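Long-range contacts in arabinan endo-1,5-alpha-l-arabinosidase A (Cellvibrio cellulosa, PDB 1GYD), which cleaves the alpha-1,5-arabinofuranosyl bonds of linear arabinan, releasing almost exclusively arabinotriose during breakdown of the plant cell wall: residues V2-P7 and L18-P23; R41-E46 and G59-P64; Y76-A81 and A124-I129; K252-L257 and E305-I310. All blocks are in the same frame, centred on the assembly; numbering follows the deposited sequence.

Contact 1 (V2-P7 and L18-P23)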
loop_
_atom_site.group_PDB
_atom_site.type_symbol
_atom_site.label_atom_id
_atom_site.label_comp_id
_atom_site.label_asym_id
_atom_site.label_seq_id
_atom_site.Cartn_x
_atom_site.Cartn_y
_atom_site.Cartn_z
ATOM N N VAL A 2 -3.054 18.625 -0.779
ATOM C CA VAL A 2 -3.508 17.513 -1.608
ATOM C C VAL A 2 -4.121 16.422 -0.728
ATOM O O VAL A 2 -3.429 15.844 0.141
ATOM C CB VAL A 2 -2.361 16.902 -2.464
ATOM C CG1 VAL A 2 -2.899 15.779 -3.362
ATOM C CG2 VAL A 2 -1.713 17.946 -3.322
ATOM N N ASP A 3 -5.408 16.143 -0.952
ATOM C CA ASP A 3 -6.079 15.042 -0.251
ATOM C C ASP A 3 -5.974 13.719 -1.034
ATOM O O ASP A 3 -6.454 13.580 -2.180
ATOM C CB ASP A 3 -7.526 15.370 0.152
ATOM C CG ASP A 3 -8.415 15.666 -1.023
ATOM O OD1 ASP A 3 -7.976 16.363 -1.974
ATOM O OD2 ASP A 3 -9.591 15.252 -1.061
ATOM N N VAL A 4 -5.281 12.771 -0.403
ATOM C CA VAL A 4 -5.122 11.424 -0.936
ATOM C C VAL A 4 -5.295 10.405 0.168
ATOM O O VAL A 4 -5.150 10.737 1.332
ATOM C CB VAL A 4 -3.730 11.197 -1.562
ATOM C CG1 VAL A 4 -3.591 11.960 -2.866
ATOM C CG2 VAL A 4 -2.610 11.548 -0.581
ATOM N N HIS A 5 -5.588 9.166 -0.215
ATOM C CA HIS A 5 -5.612 8.017 0.708
ATOM C C HIS A 5 -4.757 6.899 0.114
ATOM O O HIS A 5 -4.861 6.615 -1.068
ATOM C CB HIS A 5 -7.058 7.543 0.889
ATOM C CG HIS A 5 -7.414 7.102 2.284
ATOM N ND1 HIS A 5 -7.747 5.795 2.584
ATOM C CD2 HIS A 5 -7.553 7.799 3.441
ATOM C CE1 HIS A 5 -8.060 5.706 3.866
ATOM N NE2 HIS A 5 -7.949 6.906 4.410
ATOM N N ASP A 6 -3.909 6.270 0.927
ATOM C CA ASP A 6 -3.169 5.087 0.499
ATOM C C ASP A 6 -2.226 5.391 -0.682
ATOM O O ASP A 6 -2.267 4.743 -1.728
ATOM C CB ASP A 6 -4.149 3.942 0.180
ATOM C CG ASP A 6 -5.311 3.869 1.181
ATOM O OD1 ASP A 6 -5.058 3.816 2.411
ATOM O OD2 ASP A 6 -6.511 3.900 0.833
ATOM N N PRO A 7 -1.360 6.388 -0.504
ATOM C CA PRO A 7 -0.590 6.930 -1.612
ATOM C C PRO A 7 0.620 6.106 -2.016
ATOM O O PRO A 7 1.432 5.760 -1.172
ATOM C CB PRO A 7 -0.135 8.272 -1.062
ATOM C CG PRO A 7 0.018 8.006 0.431
ATOM C CD PRO A 7 -1.097 7.098 0.758
ATOM N N LEU A 18 1.959 10.222 -8.623
ATOM C CA LEU A 18 1.328 9.841 -7.374
ATOM C C LEU A 18 0.007 9.153 -7.728
ATOM O O LEU A 18 -0.684 9.550 -8.675
ATOM C CB LEU A 18 1.080 11.094 -6.530
ATOM C CG LEU A 18 0.064 11.091 -5.387
ATOM C CD1 LEU A 18 0.613 10.355 -4.170
ATOM C CD2 LEU A 18 -0.326 12.513 -5.011
ATOM N N PHE A 19 -0.304 8.094 -6.994
ATOM C CA PHE A 19 -1.539 7.351 -7.159
ATOM C C PHE A 19 -2.206 7.205 -5.797
ATOM O O PHE A 19 -1.537 6.925 -4.768
ATOM C CB PHE A 19 -1.270 5.957 -7.728
ATOM C CG PHE A 19 -0.508 5.944 -9.032
ATOM C CD1 PHE A 19 0.864 6.194 -9.065
ATOM C CD2 PHE A 19 -1.152 5.620 -10.223
ATOM C CE1 PHE A 19 1.573 6.139 -10.266
ATOM C CE2 PHE A 19 -0.453 5.561 -11.414
ATOM C CZ PHE A 19 0.912 5.822 -11.438
ATOM N N SER A 20 -3.525 7.313 -5.801
ATOM C CA SER A 20 -4.311 7.366 -4.586
ATOM C C SER A 20 -5.558 6.511 -4.721
ATOM O O SER A 20 -6.158 6.423 -5.802
ATOM C CB SER A 20 -4.721 8.817 -4.296
ATOM O OG SER A 20 -5.841 8.905 -3.429
ATOM N N THR A 21 -5.969 5.896 -3.615
ATOM C CA THR A 21 -7.351 5.414 -3.492
ATOM C C THR A 21 -8.282 6.512 -4.009
ATOM O O THR A 21 -8.158 7.664 -3.597
ATOM C CB THR A 21 -7.715 5.123 -2.014
ATOM O OG1 THR A 21 -6.960 4.006 -1.491
ATOM C CG2 THR A 21 -9.182 4.709 -1.871
ATOM N N GLY A 22 -9.200 6.136 -4.904
ATOM C CA GLY A 22 -10.236 7.021 -5.433
ATOM C C GLY A 22 -10.862 6.470 -6.714
ATOM O O GLY A 22 -10.441 5.418 -7.175
ATOM N N PRO A 23 -11.854 7.159 -7.303
ATOM C CA PRO A 23 -12.492 6.675 -8.543
ATOM C C PRO A 23 -11.489 6.372 -9.659
ATOM O O PRO A 23 -10.789 7.269 -10.097
ATOM C CB PRO A 23 -13.441 7.815 -8.924
ATOM C CG PRO A 23 -13.778 8.461 -7.629
ATOM C CD PRO A 23 -12.489 8.398 -6.817
#

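Contact 2 (R41-E46 and G59-P64)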
loop_
_atom_site.group_PDB
_atom_site.type_symbol
_atom_site.label_atom_id
_atom_site.label_comp_id
_atom_site.label_asym_id
_atom_site.label_seq_id
_atom_site.Cartn_x
_atom_site.Cartn_y
_atom_site.Cartn_z
ATOM N N ARG A 41 -7.377 9.508 -14.264
ATOM C CA ARG A 41 -7.796 8.324 -13.510
ATOM C C ARG A 41 -7.398 7.127 -14.392
ATOM O O ARG A 41 -7.591 7.156 -15.614
ATOM C CB ARG A 41 -9.296 8.346 -13.123
ATOM C CG ARG A 41 -10.292 8.848 -14.196
ATOM C CD ARG A 41 -11.735 9.021 -13.675
ATOM N NE ARG A 41 -12.269 7.766 -13.146
ATOM C CZ ARG A 41 -13.420 7.609 -12.485
ATOM N NH1 ARG A 41 -14.232 8.633 -12.235
ATOM N NH2 ARG A 41 -13.755 6.391 -12.072
ATOM N N ALA A 42 -6.780 6.111 -13.793
ATOM C CA ALA A 42 -6.277 4.976 -14.576
ATOM C C ALA A 42 -7.415 4.347 -15.373
ATOM O O ALA A 42 -7.286 4.117 -16.586
ATOM C CB ALA A 42 -5.627 3.952 -13.680
ATOM N N PHE A 43 -8.526 4.109 -14.665
ATOM C CA PHE A 43 -9.777 3.569 -15.213
ATOM C C PHE A 43 -10.746 4.727 -15.395
ATOM O O PHE A 43 -10.896 5.546 -14.506
ATOM C CB PHE A 43 -10.370 2.514 -14.247
ATOM C CG PHE A 43 -9.796 1.126 -14.435
ATOM C CD1 PHE A 43 -10.258 0.327 -15.465
ATOM C CD2 PHE A 43 -8.786 0.629 -13.599
ATOM C CE1 PHE A 43 -9.746 -0.948 -15.671
ATOM C CE2 PHE A 43 -8.263 -0.666 -13.803
ATOM C CZ PHE A 43 -8.756 -1.445 -14.845
ATOM N N ALA A 44 -11.387 4.779 -16.556
ATOM C CA ALA A 44 -12.303 5.853 -16.969
ATOM C C ALA A 44 -13.535 5.832 -16.077
ATOM O O ALA A 44 -14.037 6.845 -15.562
ATOM C CB ALA A 44 -12.745 5.597 -18.413
ATOM N N THR A 45 -14.004 4.607 -15.956
ATOM C CA THR A 45 -15.144 4.216 -15.180
ATOM C C THR A 45 -14.571 3.202 -14.182
ATOM O O THR A 45 -13.956 3.611 -13.198
ATOM C CB THR A 45 -16.166 3.610 -16.117
ATOM O OG1 THR A 45 -15.551 2.705 -17.046
ATOM C CG2 THR A 45 -16.742 4.673 -17.028
ATOM N N GLU A 46 -14.709 1.904 -14.438
ATOM C CA GLU A 46 -14.141 0.884 -13.524
ATOM C C GLU A 46 -13.713 -0.375 -14.293
ATOM O O GLU A 46 -13.993 -0.481 -15.490
ATOM C CB GLU A 46 -15.172 0.537 -12.443
ATOM C CG GLU A 46 -16.354 -0.230 -12.977
ATOM C CD GLU A 46 -17.597 -0.167 -12.083
ATOM O OE1 GLU A 46 -17.901 0.906 -11.495
ATOM O OE2 GLU A 46 -18.266 -1.223 -11.971
ATOM N N GLY A 59 -17.347 2.312 -7.400
ATOM C CA GLY A 59 -16.532 3.004 -8.395
ATOM C C GLY A 59 -15.132 3.370 -7.901
ATOM O O GLY A 59 -14.253 3.659 -8.714
ATOM N N HIS A 60 -14.934 3.335 -6.573
ATOM C CA HIS A 60 -13.673 3.706 -5.902
ATOM C C HIS A 60 -12.766 2.500 -5.792
ATOM O O HIS A 60 -13.049 1.583 -5.039
ATOM C CB HIS A 60 -13.897 4.224 -4.469
ATOM C CG HIS A 60 -14.600 5.545 -4.383
ATOM N ND1 HIS A 60 -13.960 6.710 -4.007
ATOM C CD2 HIS A 60 -15.894 5.885 -4.611
ATOM C CE1 HIS A 60 -14.828 7.706 -4.005
ATOM N NE2 HIS A 60 -16.006 7.234 -4.371
ATOM N N LEU A 61 -11.679 2.497 -6.547
ATOM C CA LEU A 61 -10.651 1.487 -6.373
ATOM C C LEU A 61 -9.773 1.861 -5.165
ATOM O O LEU A 61 -9.634 3.054 -4.835
ATOM C CB LEU A 61 -9.840 1.349 -7.664
ATOM C CG LEU A 61 -10.684 0.858 -8.855
ATOM C CD1 LEU A 61 -9.961 1.098 -10.158
ATOM C CD2 LEU A 61 -11.022 -0.592 -8.743
ATOM N N TRP A 62 -9.232 0.848 -4.490
ATOM C CA TRP A 62 -8.482 1.041 -3.227
ATOM C C TRP A 62 -7.028 0.625 -3.345
ATOM O O TRP A 62 -6.681 -0.305 -4.080
ATOM C CB TRP A 62 -9.036 0.211 -2.057
ATOM C CG TRP A 62 -10.455 0.457 -1.579
ATOM C CD1 TRP A 62 -11.345 1.365 -2.059
ATOM C CD2 TRP A 62 -11.139 -0.246 -0.518
ATOM N NE1 TRP A 62 -12.532 1.278 -1.367
ATOM C CE2 TRP A 62 -12.437 0.299 -0.419
ATOM C CE3 TRP A 62 -10.784 -1.286 0.361
ATOM C CZ2 TRP A 62 -13.380 -0.161 0.517
ATOM C CZ3 TRP A 62 -11.718 -1.735 1.296
ATOM C CH2 TRP A 62 -12.989 -1.181 1.364
ATOM N N ALA A 63 -6.191 1.332 -2.584
ATOM C CA ALA A 63 -4.884 0.857 -2.166
ATOM C C ALA A 63 -3.987 0.432 -3.325
ATOM O O ALA A 63 -3.652 -0.749 -3.467
ATOM C CB ALA A 63 -5.059 -0.259 -1.182
ATOM N N PRO A 64 -3.632 1.386 -4.187
ATOM C CA PRO A 64 -2.810 1.073 -5.349
ATOM C C PRO A 64 -1.359 0.768 -5.006
ATOM O O PRO A 64 -0.878 1.036 -3.889
ATOM C CB PRO A 64 -2.900 2.347 -6.204
ATOM C CG PRO A 64 -3.271 3.446 -5.262
ATOM C CD PRO A 64 -4.058 2.800 -4.172
HETATM O O HOH W 1 -13.105 2.558 -10.681
#

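Contact 3 (Y76-A81 and A124-I129)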
loop_
_atom_site.group_PDB
_atom_site.type_symbol
_atom_site.label_atom_id
_atom_site.label_comp_id
_atom_site.label_asym_id
_atom_site.label_seq_id
_atom_site.Cartn_x
_atom_site.Cartn_y
_atom_site.Cartn_z
ATOM N N TYR A 76 -1.125 -1.998 -9.713
ATOM C CA TYR A 76 -2.015 -2.851 -8.958
ATOM C C TYR A 76 -3.070 -1.998 -8.240
ATOM O O TYR A 76 -2.818 -0.841 -7.894
ATOM C CB TYR A 76 -1.212 -3.742 -7.998
ATOM C CG TYR A 76 -0.226 -4.576 -8.765
ATOM C CD1 TYR A 76 1.017 -4.063 -9.117
ATOM C CD2 TYR A 76 -0.550 -5.846 -9.196
ATOM C CE1 TYR A 76 1.918 -4.794 -9.880
ATOM C CE2 TYR A 76 0.363 -6.601 -9.950
ATOM C CZ TYR A 76 1.585 -6.065 -10.294
ATOM O OH TYR A 76 2.511 -6.800 -11.023
ATOM N N TYR A 77 -4.255 -2.569 -8.059
ATOM C CA TYR A 77 -5.393 -1.878 -7.448
ATOM C C TYR A 77 -6.319 -2.908 -6.816
ATOM O O TYR A 77 -6.263 -4.099 -7.180
ATOM C CB TYR A 77 -6.177 -1.105 -8.517
ATOM C CG TYR A 77 -6.631 -1.965 -9.665
ATOM C CD1 TYR A 77 -5.817 -2.174 -10.791
ATOM C CD2 TYR A 77 -7.879 -2.563 -9.642
ATOM C CE1 TYR A 77 -6.246 -2.965 -11.851
ATOM C CE2 TYR A 77 -8.313 -3.353 -10.680
ATOM C CZ TYR A 77 -7.504 -3.565 -11.774
ATOM O OH TYR A 77 -7.984 -4.369 -12.791
ATOM N N SER A 78 -7.193 -2.452 -5.910
ATOM C CA SER A 78 -8.073 -3.355 -5.160
ATOM C C SER A 78 -9.532 -3.026 -5.425
ATOM O O SER A 78 -9.945 -1.862 -5.367
ATOM C CB SER A 78 -7.828 -3.317 -3.635
ATOM O OG SER A 78 -6.469 -3.116 -3.296
ATOM N N VAL A 79 -10.288 -4.066 -5.765
ATOM C CA VAL A 79 -11.733 -4.031 -5.789
ATOM C C VAL A 79 -12.188 -4.736 -4.527
ATOM O O VAL A 79 -11.726 -5.845 -4.228
ATOM C CB VAL A 79 -12.301 -4.809 -6.986
ATOM C CG1 VAL A 79 -13.790 -4.915 -6.866
ATOM C CG2 VAL A 79 -11.934 -4.125 -8.296
ATOM N N SER A 80 -13.088 -4.104 -3.790
ATOM C CA SER A 80 -13.579 -4.682 -2.561
ATOM C C SER A 80 -14.922 -4.076 -2.145
ATOM O O SER A 80 -15.560 -3.318 -2.905
ATOM C CB SER A 80 -12.526 -4.519 -1.454
ATOM O OG SER A 80 -12.962 -5.069 -0.226
ATOM N N ALA A 81 -15.392 -4.499 -0.975
ATOM C CA ALA A 81 -16.563 -3.901 -0.325
ATOM C C ALA A 81 -16.326 -3.747 1.173
ATOM O O ALA A 81 -15.701 -4.606 1.839
ATOM C CB ALA A 81 -17.784 -4.752 -0.561
ATOM N N ALA A 124 -8.190 -9.927 -0.061
ATOM C CA ALA A 124 -7.375 -9.615 -1.227
ATOM C C ALA A 124 -7.444 -8.128 -1.576
ATOM O O ALA A 124 -8.024 -7.712 -2.604
ATOM C CB ALA A 124 -7.806 -10.463 -2.388
ATOM N N ILE A 125 -6.881 -7.333 -0.676
ATOM C CA ILE A 125 -6.644 -5.914 -0.881
ATOM C C ILE A 125 -5.213 -5.542 -0.462
ATOM O O ILE A 125 -4.560 -6.283 0.263
ATOM C CB ILE A 125 -7.685 -5.047 -0.123
ATOM C CG1 ILE A 125 -7.587 -5.231 1.389
ATOM C CG2 ILE A 125 -9.093 -5.350 -0.614
ATOM C CD1 ILE A 125 -8.500 -4.237 2.199
ATOM N N ASP A 126 -4.749 -4.402 -0.959
ATOM C CA ASP A 126 -3.529 -3.720 -0.487
ATOM C C ASP A 126 -2.239 -4.300 -0.919
ATOM O O ASP A 126 -1.381 -4.599 -0.091
ATOM C CB ASP A 126 -3.559 -3.563 1.021
ATOM C CG ASP A 126 -4.816 -2.933 1.441
ATOM O OD1 ASP A 126 -5.759 -2.958 0.647
ATOM O OD2 ASP A 126 -5.023 -2.354 2.437
ATOM N N PRO A 127 -2.087 -4.419 -2.228
ATOM C CA PRO A 127 -0.859 -4.967 -2.809
ATOM C C PRO A 127 0.366 -4.070 -2.606
ATOM O O PRO A 127 0.265 -2.843 -2.520
ATOM C CB PRO A 127 -1.196 -5.082 -4.308
ATOM C CG PRO A 127 -2.261 -4.072 -4.529
ATOM C CD PRO A 127 -3.057 -4.029 -3.259
ATOM N N ALA A 128 1.513 -4.722 -2.495
ATOM C CA ALA A 128 2.804 -4.075 -2.581
ATOM C C ALA A 128 3.739 -5.033 -3.275
ATOM O O ALA A 128 3.755 -6.229 -2.934
ATOM C CB ALA A 128 3.348 -3.732 -1.216
ATOM N N ILE A 129 4.509 -4.518 -4.238
ATOM C CA ILE A 129 5.384 -5.366 -5.039
ATOM C C ILE A 129 6.835 -5.235 -4.599
ATOM O O ILE A 129 7.339 -4.123 -4.470
ATOM C CB ILE A 129 5.278 -5.019 -6.530
ATOM C CG1 ILE A 129 3.821 -4.925 -6.985
ATOM C CG2 ILE A 129 6.046 -6.049 -7.366
ATOM C CD1 ILE A 129 2.974 -6.164 -6.716
#

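Contact 4 (K252-L257 and E305-I310)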
loop_
_atom_site.group_PDB
_atom_site.type_symbol
_atom_site.label_atom_id
_atom_site.label_comp_id
_atom_site.label_asym_id
_atom_site.label_seq_id
_atom_site.Cartn_x
_atom_site.Cartn_y
_atom_site.Cartn_z
ATOM N N LYS A 252 -2.376 15.412 18.582
ATOM C CA LYS A 252 -3.625 16.197 18.616
ATOM C C LYS A 252 -4.003 16.778 17.257
ATOM O O LYS A 252 -5.178 17.055 16.985
ATOM C CB LYS A 252 -3.506 17.406 19.554
ATOM C CG LYS A 252 -3.214 17.126 21.016
ATOM C CD LYS A 252 -2.977 18.458 21.736
ATOM C CE LYS A 252 -2.615 18.302 23.206
ATOM N NZ LYS A 252 -2.608 19.630 23.876
ATOM N N ARG A 253 -2.987 17.025 16.441
ATOM C CA ARG A 253 -3.152 17.716 15.172
ATOM C C ARG A 253 -3.381 16.732 14.017
ATOM O O ARG A 253 -4.088 17.061 13.059
ATOM C CB ARG A 253 -1.934 18.619 14.901
ATOM C CG ARG A 253 -2.175 20.142 15.128
ATOM C CD ARG A 253 -1.521 20.806 16.372
ATOM N NE ARG A 253 -0.339 20.122 16.912
ATOM C CZ ARG A 253 0.793 19.896 16.246
ATOM N NH1 ARG A 253 0.925 20.289 14.990
ATOM N NH2 ARG A 253 1.801 19.254 16.836
ATOM N N TRP A 254 -2.789 15.538 14.123
ATOM C CA TRP A 254 -2.923 14.482 13.124
ATOM C C TRP A 254 -3.425 13.206 13.778
ATOM O O TRP A 254 -2.643 12.413 14.301
ATOM C CB TRP A 254 -1.586 14.213 12.431
ATOM C CG TRP A 254 -1.066 15.439 11.831
ATOM C CD1 TRP A 254 -0.144 16.277 12.372
ATOM C CD2 TRP A 254 -1.464 16.014 10.592
ATOM N NE1 TRP A 254 0.069 17.348 11.537
ATOM C CE2 TRP A 254 -0.732 17.216 10.434
ATOM C CE3 TRP A 254 -2.362 15.642 9.590
ATOM C CZ2 TRP A 254 -0.868 18.049 9.314
ATOM C CZ3 TRP A 254 -2.504 16.474 8.471
ATOM C CH2 TRP A 254 -1.754 17.666 8.347
ATOM N N VAL A 255 -4.740 13.019 13.749
ATOM C CA VAL A 255 -5.367 11.910 14.448
ATOM C C VAL A 255 -5.458 10.726 13.485
ATOM O O VAL A 255 -6.333 10.678 12.592
ATOM C CB VAL A 255 -6.734 12.300 15.008
ATOM C CG1 VAL A 255 -7.370 11.127 15.731
ATOM C CG2 VAL A 255 -6.578 13.484 15.969
ATOM N N GLY A 256 -4.516 9.802 13.664
ATOM C CA GLY A 256 -4.427 8.622 12.835
ATOM C C GLY A 256 -3.696 8.902 11.538
ATOM O O GLY A 256 -3.861 9.968 10.946
ATOM N N LEU A 257 -2.881 7.940 11.108
ATOM C CA LEU A 257 -2.094 8.043 9.879
ATOM C C LEU A 257 -1.558 6.678 9.485
ATOM O O LEU A 257 -1.420 5.796 10.343
ATOM C CB LEU A 257 -0.916 9.018 10.058
ATOM C CG LEU A 257 -0.026 8.876 11.307
ATOM C CD1 LEU A 257 0.892 7.698 11.246
ATOM C CD2 LEU A 257 0.808 10.136 11.500
ATOM N N GLU A 305 7.461 16.696 10.763
ATOM C CA GLU A 305 7.278 16.800 9.308
ATOM C C GLU A 305 5.840 16.556 8.835
ATOM O O GLU A 305 5.512 16.843 7.687
ATOM C CB GLU A 305 8.247 15.879 8.556
ATOM C CG GLU A 305 9.658 16.457 8.488
ATOM C CD GLU A 305 10.689 15.503 7.908
ATOM O OE1 GLU A 305 10.306 14.469 7.331
ATOM O OE2 GLU A 305 11.894 15.793 8.034
ATOM N N LEU A 306 5.005 16.006 9.712
ATOM C CA LEU A 306 3.562 15.989 9.504
ATOM C C LEU A 306 3.044 17.423 9.338
ATOM O O LEU A 306 2.112 17.670 8.576
ATOM C CB LEU A 306 2.852 15.287 10.673
ATOM C CG LEU A 306 3.158 13.800 10.876
ATOM C CD1 LEU A 306 2.617 13.317 12.233
ATOM C CD2 LEU A 306 2.602 12.960 9.709
ATOM N N ASP A 307 3.666 18.369 10.044
ATOM C CA ASP A 307 3.347 19.808 9.897
ATOM C C ASP A 307 4.143 20.525 8.804
ATOM O O ASP A 307 3.575 21.276 8.038
ATOM C CB ASP A 307 3.578 20.548 11.213
ATOM C CG ASP A 307 2.841 19.921 12.373
ATOM O OD1 ASP A 307 1.613 19.748 12.279
ATOM O OD2 ASP A 307 3.400 19.575 13.427
ATOM N N SER A 308 5.454 20.303 8.741
ATOM C CA SER A 308 6.339 21.048 7.824
ATOM C C SER A 308 6.182 20.651 6.346
ATOM O O SER A 308 6.409 21.474 5.458
ATOM C CB SER A 308 7.813 20.941 8.265
ATOM O OG SER A 308 8.402 19.684 7.934
ATOM N N TYR A 309 5.801 19.401 6.084
ATOM C CA TYR A 309 5.412 18.998 4.729
ATOM C C TYR A 309 4.002 19.504 4.431
ATOM O O TYR A 309 3.024 19.100 5.064
ATOM C CB TYR A 309 5.465 17.471 4.486
ATOM C CG TYR A 309 5.165 17.157 3.019
ATOM C CD1 TYR A 309 6.177 17.198 2.046
ATOM C CD2 TYR A 309 3.853 16.905 2.590
ATOM C CE1 TYR A 309 5.898 16.941 0.696
ATOM C CE2 TYR A 309 3.573 16.652 1.252
ATOM C CZ TYR A 309 4.592 16.667 0.309
ATOM O OH TYR A 309 4.307 16.424 -1.022
ATOM N N ILE A 310 3.917 20.398 3.457
ATOM C CA ILE A 310 2.661 20.982 3.034
ATOM C C ILE A 310 2.597 20.923 1.510
ATOM O O ILE A 310 3.193 21.755 0.822
ATOM C CB ILE A 310 2.556 22.436 3.542
ATOM C CG1 ILE A 310 2.610 22.470 5.079
ATOM C CG2 ILE A 310 1.268 23.089 3.043
ATOM C CD1 ILE A 310 2.788 23.848 5.653
#

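Contact 1 (V2-P7 and L18-P23)
Ser20 and Thr21 hold the loop of residues 2-7 beside the end of strand 15-20, in the N-terminal blade of a five-bladed beta-propeller. The loop carries Asp6, very probably the proton acceptor of the active site, and Asp3, a likely substrate-binding residue. Two hydrogen bonds fix the backbone of His5. Its N-H runs almost straight to Ser20 OG (3.2 Å, 167° at the hydrogen), and Thr21 N donates to His5 O at 2.9 Å. With OG opposite the backbone N (chi1 159°), the Ser20 hydroxyl reaches His5 N and also donates to Thr21 O at 2.6 Å, serving as acceptor and donor.

Apolar packing flanks these bonds. The fork of Leu18 spans two loop residues, CD1 meeting Pro7 CB at 3.8 Å and CD2 meeting Val4 CG1 at 3.9 Å, with Trp36 and Tyr28 packed against the same leucine. A CA-H...O contact links Pro7 CA to Phe19 O at 3.3 Å.

The carboxylate of Asp6 makes the remaining polar link. Thr21 OG1 approaches Asp6 OD2, but so closely that the exact length is doubtful, and the same hydroxyl is also bonded to Ala63 N. His5, whose NE2 binds Tyr276 OH, uses ND1 to reach Asp6 OD2 at 2.9 Å, meeting this oxygen from above the carboxylate plane (43° out of it).

Contact 2 (R41-E46 and G59-P64)
The Phe43 ring is met obliquely by Leu61, whose CD1 comes within 3.7 Å of Phe43 CD2, the two side chains crossing at about a right angle; Tyr77 forms an edge-to-face pair with the same ring. The second flat group, the Arg41 guanidinium, has Ala44 O over one face, displaced toward the rim, and Gly59 O lies obliquely, 4.4 Å from Arg41 NH2. Within its own loop Arg41 NE donates to Phe43 O (2.9 Å, 151°), a bond lying in the carbonyl plane, while NH2 reaches Thr45 O at 3.0 Å in a weaker, bent one. The arginine thus curls back on the turn that follows it, so that the carbonyl oxygens of Phe43, Ala44 and Thr45 all lie near its planar end, Ala44 O without a bond.

Across the contact the polar link is a water molecule. It donates to Thr45 O at 2.9 Å and to Gly59 O, at a distance too short to be taken literally, bridging the two backbones where they do not meet directly. Beside it Glu46 leans toward the glycine: its CG is wedged between backbone N and carbonyl carbon (chi1 70°), the rest of the chain is extended, and OE1 ends 4.0 Å from Gly59 CA. Gly59 and His60 are likely substrate-binding residues, consistent with a place at the margin of the substrate-binding cleft.

Leu61 also packs against Ile25, Tyr77 and Val79. Strand 60-69 runs between strands 22-23 and 72-79, while residues 41-46 carry the chain from strand 35-41 to the short helix 50-53.

Contact 3 (Y76-A81 and A124-I129)
Tyr76 lies with one ring face against Ile129, the two side chains crossing at about a right angle. Ile129 CD1 stands over the ring in a CH-pi contact, 3.7 Å from the Tyr76 centroid and 16° from the normal, and Ile129 CG1 approaches Tyr76 CE1 at 3.5 Å. The second torsion of the isoleucine bends its chain (chi2 -56°), folding the terminal methyl over the aromatic face; the phenol OH is bonded to Leu157 O. Nearer the backbone, Tyr76 CB rests on Pro127 CG at 3.6 Å, so ring and methylene are each met by a different residue of the facing segment.

Ser78 points its hydroxyl at the facing segment, 124-129. OG accepts Asp126 N almost perfectly straight (3.2 Å, 177°) and donates to Trp62 O, which uses the buried oxygen in both roles; Pro127 CD flanks it at 3.5 Å. Ile125 then fits its CG2 branch between two serines, lying 3.6 Å from Ser80 CB and 3.9 Å from Ser78 CB.

The segments run nearly antiparallel, yet side chains rather than a ladder of backbone bonds join them. This is the inter-blade packing of a beta-propeller: strand 72-79 of one blade abuts the chain entering strand 128-131 of the next. At its centre-facing end Asp126 approaches His259, a probable calcium ligand, and Ile125 touches Ser143, a probable substrate-binding residue.

Contact 4 (K252-L257 and E305-I310)
A short helix, residues 305-308, docks through Leu306 and Asp307 onto the start of strand 254-265 in the C-terminal blade of the propeller. Trp254 is addressed on both a face and an edge. Leu306 CB sits over the five-membered ring, 3.8 Å from its centroid and 23° from the normal, in a CH-pi contact, while the two side chains slide past each other in opposite directions. At the indole edge, Trp254 NE1 donates to Asp307 OD1 at 2.9 Å (167° at the hydrogen); the acceptor lies in the ring plane, but the donor comes from above the carboxylate plane.

Arg253 approaches the same carboxylate in a salt bridge. Its chain, bent at chi2 and chi3, brings NH1 to Asp307 OD2 at 3.0 Å in a straight bond (173°), on the syn side but tilted out of the carboxylate plane, and to Asp307 OD1 at 2.8 Å in a weak one. OD1 is held by the indole and, weakly, by the guanidinium, which should fix the rotation of the carboxylate.

The blade runs through strands 254-265, 268-277, 283-293 and 299-300, and the helix follows its last strand before the chain reaches strand 312-313 in the N-terminal blade's sheet. Lys287 NZ bonds to Leu306 O and Tyr309 O, and Tyr309 N to Glu305 O. Further along, Leu306 CD1 meets Leu257 CD2 at 3.7 Å, their side chains crossing at about a right angle, with Ile248 touching both leucines.

The four contacts follow one another along the chain without overlap. Contacts 1 and 2 have centres about 10 Å apart and touch where strand 22-23 pairs with strand 60-69. Contacts 2 and 3, centres about 11 Å apart, share the next antiparallel pair, 60-69 with 72-79, so one sheet connects all three. Contact 3 then hands over to the blade that begins at strand 128-131. Contact 4 lies apart, its centre about 17 Å from that of contact 1 and about 26 Å from that of contact 3, in the C-terminal blade. Contacts 1 to 3 thus run from near the probable catalytic base Asp6 across blade boundaries, while contact 4 lies where the chain leaves the last blade for strand 312-313 of the first blade's sheet.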